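Local structure of capsid Protein (Unidentified, 4DMI) at residues B[89-94]-B[134-139]; B[99-104]-B[149-154]. The protein assembles into a pentamer and, as a phage capsid protein, probably serves as a building block of the viral shell. All coordinates share one frame; numbering follows the deposited sequence.

Contact 1 (B[89-94]-B[134-139]); sequences GNLSSR and VPFDLM
The carbonyl oxygen of G89 takes two donors from strand 134-139: F136 N hydrogen-bonds to G89 O at 2.9 Å, and the CA of P135 adds a C-H...O contact to G89 O at 3.3 Å. The amide of F136 comes from above the carbonyl plane rather than along a lone pair. G89 N returns a bond to F136 O, closing the hydrogen-bonded pair. At the next hydrogen-bonded pair, L91 and V134 repeat the exchange, and there V134 N lies in the carbonyl plane of L91 O. Between the two pairs N90 faces P135, and its OD1 reaches over to the proline CA, 3.2 Å from P135 CA, a contact without a classical donor.

The more telling feature lies on the face carrying L91, V134 and F136. The CG of F136 stands between its own backbone N and carbonyl carbon (chi1 56°), which folds the ring back across the neighbouring strand and over G89. The CA of G89 sits 3.9 Å from the ring centroid, 25° off the normal, a CH-pi contact made possible by the bare backbone of glycine. Beside it, L91 CD2 meets F136 CE2 at 3.7 Å, the two side chains crossing at about a right angle, while V134 CG2 rests 3.5 Å from S93 CB. S93 OG itself is held by the backbone of V132. A glycine roofed by an aromatic ring from its cross-strand partner is the arrangement known from antiparallel beta sheets as aromatic rescue of glycine.

Contact 2 (B[99-104]-B[149-154]); sequences GAIAVI and QARSNN
N153 faces G99 and I101 just where the strand pairing gives out, and its side chain carries the pairing on. Its CB points toward the opposite segment, and with chi1 at 76° CG comes to lie 3.5 Å from I101 N. At the tip the amide splits its work. OD1 accepts from I101 N at 2.7 Å, the donor standing well above the carbonyl plane, 50° out of it; ND2 gives a nearly straight bond to G99 O at 2.9 Å, with that oxygen in the plane of the amide. I101 CG1 packs against ND2, 3.7 Å away. Since N153 N also bonds to I101 O, one asparagine grips this backbone at three points, OD1 standing in for a main-chain carbonyl. Beyond it runs the regular ladder, with V103 and R151 bonded both ways. Their side chains lie side by side, V103 CG2 being 4.1 Å from R151 NH2, while R151 NE forms a salt bridge with E105. On the other face A102, I104 and A150 pack on V159 of strand 158-167, and S152 OG bonds to V157 O. Strand 102-107 pairs with 112-121 on its far side, and strand 147-152 with 74-77.

The two contacts show how separate ladders of one mixed sheet can share a core. Their centres are about 11 Å apart, and the inward side chains of contact 1 pack on contact 2: F136 CZ lies 3.6 Å from I104 CG1, and L91 CD1 3.5 Å from A102 O. Strand 112-121 joins them by pairing with both 83-95 and 102-107, and N118 ND2 on it bonds to S92 O and to A100 O. The sodium ion, bound at E72 and A155, belongs to the contact 2 end: it is about 7 Å from the N154 side chain but about 14 Å from that of L91. Contact 1 also touches neighbouring subunits, whereas contact 2 touches none in the pentamer.

Contact 1 (B[89-94]-B[134-139])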
loop_
_atom_site.group_PDB
_atom_site.type_symbol
_atom_site.label_atom_id
_atom_site.label_comp_id
_atom_site.label_asym_id
_atom_site.label_seq_id
_atom_site.Cartn_x
_atom_site.Cartn_y
_atom_site.Cartn_z
ATOM N N GLY B 89 5.055 14.909 5.037
ATOM C CA GLY B 89 6.009 15.557 5.915
ATOM C C GLY B 89 5.895 15.136 7.355
ATOM O O GLY B 89 5.412 14.039 7.637
ATOM N N ASN B 90 6.364 16.000 8.253
ATOM C CA ASN B 90 6.407 15.695 9.688
ATOM C C ASN B 90 6.077 16.899 10.544
ATOM O O ASN B 90 6.272 18.056 10.137
ATOM C CB ASN B 90 7.788 15.168 10.114
ATOM C CG ASN B 90 8.098 13.795 9.553
ATOM O OD1 ASN B 90 7.558 12.785 10.005
ATOM N ND2 ASN B 90 8.984 13.750 8.556
ATOM N N LEU B 91 5.582 16.613 11.744
ATOM C CA LEU B 91 5.363 17.625 12.769
ATOM C C LEU B 91 6.257 17.324 13.955
ATOM O O LEU B 91 6.563 16.161 14.241
ATOM C CB LEU B 91 3.920 17.544 13.275
ATOM C CG LEU B 91 2.798 17.401 12.247
ATOM C CD1 LEU B 91 1.484 17.078 12.960
ATOM C CD2 LEU B 91 2.673 18.693 11.442
ATOM N N SER B 92 6.626 18.350 14.708
ATOM C CA SER B 92 7.303 18.149 15.987
ATOM C C SER B 92 6.344 17.637 17.053
ATOM O O SER B 92 5.464 18.380 17.477
ATOM C CB SER B 92 7.838 19.489 16.504
ATOM O OG SER B 92 8.733 20.113 15.593
ATOM N N SER B 93 6.524 16.409 17.538
ATOM C CA SER B 93 5.619 15.953 18.596
ATOM C C SER B 93 5.772 16.757 19.869
ATOM O O SER B 93 6.861 17.223 20.220
ATOM C CB SER B 93 5.778 14.458 18.911
ATOM O OG SER B 93 6.906 14.216 19.751
ATOM N N ARG B 94 4.643 16.933 20.571
ATOM C CA ARG B 94 4.653 17.504 21.908
ATOM C C ARG B 94 3.682 16.723 22.784
ATOM O O ARG B 94 2.848 15.955 22.282
ATOM C CB ARG B 94 4.268 18.991 21.892
ATOM C CG ARG B 94 5.220 19.901 21.119
ATOM C CD ARG B 94 6.576 20.043 21.815
ATOM N NE ARG B 94 6.447 20.706 23.111
ATOM C CZ ARG B 94 7.153 21.765 23.487
ATOM N NH1 ARG B 94 8.052 22.295 22.669
ATOM N NH2 ARG B 94 6.957 22.297 24.684
ATOM N N VAL B 134 6.133 13.429 13.861
ATOM C CA VAL B 134 4.820 12.830 13.641
ATOM C C VAL B 134 4.543 12.913 12.146
ATOM O O VAL B 134 4.305 13.993 11.604
ATOM C CB VAL B 134 3.722 13.584 14.403
ATOM C CG1 VAL B 134 2.365 12.883 14.232
ATOM C CG2 VAL B 134 4.079 13.715 15.886
ATOM N N PRO B 135 4.618 11.779 11.451
ATOM C CA PRO B 135 4.479 11.863 9.991
ATOM C C PRO B 135 3.051 12.025 9.500
ATOM O O PRO B 135 2.074 11.636 10.154
ATOM C CB PRO B 135 5.056 10.523 9.508
ATOM C CG PRO B 135 4.859 9.581 10.702
ATOM C CD PRO B 135 5.071 10.457 11.910
ATOM N N PHE B 136 2.936 12.631 8.326
ATOM C CA PHE B 136 1.659 12.672 7.620
ATOM C C PHE B 136 1.902 12.449 6.135
ATOM O O PHE B 136 2.983 12.769 5.613
ATOM C CB PHE B 136 0.895 13.988 7.880
ATOM C CG PHE B 136 1.689 15.222 7.542
ATOM C CD1 PHE B 136 1.732 15.702 6.240
ATOM C CD2 PHE B 136 2.425 15.877 8.526
ATOM C CE1 PHE B 136 2.491 16.832 5.926
ATOM C CE2 PHE B 136 3.180 17.006 8.224
ATOM C CZ PHE B 136 3.214 17.480 6.923
ATOM N N ASP B 137 0.897 11.898 5.458
ATOM C CA ASP B 137 0.946 11.635 4.022
ATOM C C ASP B 137 -0.504 11.648 3.546
ATOM O O ASP B 137 -1.233 10.658 3.682
ATOM C CB ASP B 137 1.641 10.290 3.741
ATOM C CG ASP B 137 1.886 10.040 2.261
ATOM O OD1 ASP B 137 1.223 10.672 1.411
ATOM O OD2 ASP B 137 2.754 9.200 1.946
ATOM N N LEU B 138 -0.910 12.792 3.003
ATOM C CA LEU B 138 -2.306 13.105 2.754
ATOM C C LEU B 138 -2.573 13.422 1.291
ATOM O O LEU B 138 -1.713 13.957 0.584
ATOM C CB LEU B 138 -2.697 14.329 3.585
ATOM C CG LEU B 138 -2.635 14.193 5.104
ATOM C CD1 LEU B 138 -2.428 15.546 5.763
ATOM C CD2 LEU B 138 -3.943 13.603 5.576
ATOM N N MET B 139 -3.769 13.067 0.844
ATOM C CA MET B 139 -4.317 13.600 -0.387
ATOM C C MET B 139 -5.470 14.505 -0.010
ATOM O O MET B 139 -6.444 14.075 0.645
ATOM C CB MET B 139 -4.818 12.491 -1.310
ATOM C CG MET B 139 -5.412 12.984 -2.641
ATOM S SD MET B 139 -4.174 13.660 -3.779
ATOM C CE MET B 139 -2.829 12.531 -3.403
#

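Contact 2 (B[99-104]-B[149-154])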
loop_
_atom_site.group_PDB
_atom_site.type_symbol
_atom_site.label_atom_id
_atom_site.label_comp_id
_atom_site.label_asym_id
_atom_site.label_seq_id
_atom_site.Cartn_x
_atom_site.Cartn_y
_atom_site.Cartn_z
ATOM N N GLY B 99 1.210 23.676 25.007
ATOM C CA GLY B 99 0.653 24.807 24.290
ATOM C C GLY B 99 1.293 25.023 22.926
ATOM O O GLY B 99 0.908 25.942 22.204
ATOM N N ALA B 100 2.257 24.177 22.569
ATOM C CA ALA B 100 3.015 24.335 21.324
ATOM C C ALA B 100 2.389 23.519 20.199
ATOM O O ALA B 100 2.448 22.288 20.201
ATOM C CB ALA B 100 4.490 23.953 21.528
ATOM N N ILE B 101 1.779 24.222 19.248
ATOM C CA ILE B 101 0.972 23.612 18.196
ATOM C C ILE B 101 1.701 23.621 16.863
ATOM O O ILE B 101 2.206 24.659 16.443
ATOM C CB ILE B 101 -0.339 24.395 18.030
ATOM C CG1 ILE B 101 -1.134 24.354 19.336
ATOM C CG2 ILE B 101 -1.150 23.865 16.847
ATOM C CD1 ILE B 101 -2.391 25.225 19.325
ATOM N N ALA B 102 1.754 22.464 16.207
ATOM C CA ALA B 102 2.294 22.326 14.857
ATOM C C ALA B 102 1.360 21.414 14.083
ATOM O O ALA B 102 1.256 20.218 14.385
ATOM C CB ALA B 102 3.685 21.741 14.901
ATOM N N VAL B 103 0.648 21.976 13.113
ATOM C CA VAL B 103 -0.413 21.237 12.438
ATOM C C VAL B 103 -0.448 21.468 10.941
ATOM O O VAL B 103 0.078 22.470 10.430
ATOM C CB VAL B 103 -1.819 21.591 12.999
ATOM C CG1 VAL B 103 -1.953 21.175 14.465
ATOM C CG2 VAL B 103 -2.124 23.078 12.825
ATOM N N ILE B 104 -1.065 20.524 10.240
ATOM C CA ILE B 104 -1.552 20.757 8.887
ATOM C C ILE B 104 -3.048 20.926 9.026
ATOM O O ILE B 104 -3.716 20.136 9.689
ATOM C CB ILE B 104 -1.282 19.548 7.969
ATOM C CG1 ILE B 104 0.229 19.364 7.768
ATOM C CG2 ILE B 104 -1.987 19.720 6.621
ATOM C CD1 ILE B 104 0.879 20.397 6.812
ATOM N N GLN B 149 -2.958 24.683 4.715
ATOM C CA GLN B 149 -1.875 25.424 5.366
ATOM C C GLN B 149 -1.133 24.634 6.440
ATOM O O GLN B 149 -1.634 23.646 6.980
ATOM C CB GLN B 149 -2.422 26.742 5.950
ATOM C CG GLN B 149 -3.403 26.528 7.103
ATOM C CD GLN B 149 -4.148 27.794 7.520
ATOM O OE1 GLN B 149 -4.241 28.762 6.763
ATOM N NE2 GLN B 149 -4.671 27.790 8.740
ATOM N N ALA B 150 0.088 25.072 6.716
ATOM C CA ALA B 150 0.888 24.550 7.818
ATOM C C ALA B 150 0.943 25.659 8.853
ATOM O O ALA B 150 1.168 26.825 8.516
ATOM C CB ALA B 150 2.272 24.223 7.333
ATOM N N ARG B 151 0.747 25.313 10.113
ATOM C CA ARG B 151 0.764 26.319 11.160
ATOM C C ARG B 151 1.539 25.844 12.383
ATOM O O ARG B 151 1.292 24.751 12.904
ATOM C CB ARG B 151 -0.667 26.695 11.556
ATOM C CG ARG B 151 -0.746 27.739 12.658
ATOM C CD ARG B 151 -2.172 28.233 12.845
ATOM N NE ARG B 151 -3.075 27.172 13.287
ATOM C CZ ARG B 151 -3.334 26.895 14.561
ATOM N NH1 ARG B 151 -2.758 27.594 15.532
ATOM N NH2 ARG B 151 -4.176 25.921 14.865
ATOM N N SER B 152 2.488 26.667 12.818
ATOM C CA SER B 152 3.184 26.500 14.088
ATOM C C SER B 152 2.970 27.759 14.907
ATOM O O SER B 152 3.161 28.872 14.396
ATOM C CB SER B 152 4.681 26.311 13.860
ATOM O OG SER B 152 5.403 26.678 15.030
ATOM N N ASN B 153 2.567 27.614 16.166
ATOM C CA ASN B 153 2.259 28.793 16.984
ATOM C C ASN B 153 3.392 29.194 17.915
ATOM O O ASN B 153 3.216 30.055 18.779
ATOM C CB ASN B 153 0.983 28.573 17.804
ATOM C CG ASN B 153 1.207 27.656 18.999
ATOM O OD1 ASN B 153 2.197 26.926 19.064
ATOM N ND2 ASN B 153 0.286 27.700 19.955
ATOM N N ASN B 154 4.550 28.572 17.734
ATOM C CA ASN B 154 5.641 28.664 18.705
ATOM C C ASN B 154 6.985 28.382 18.046
ATOM O O ASN B 154 7.090 27.486 17.201
ATOM C CB ASN B 154 5.392 27.644 19.826
ATOM C CG ASN B 154 6.315 27.834 21.018
ATOM O OD1 ASN B 154 7.508 27.540 20.953
ATOM N ND2 ASN B 154 5.755 28.303 22.126
#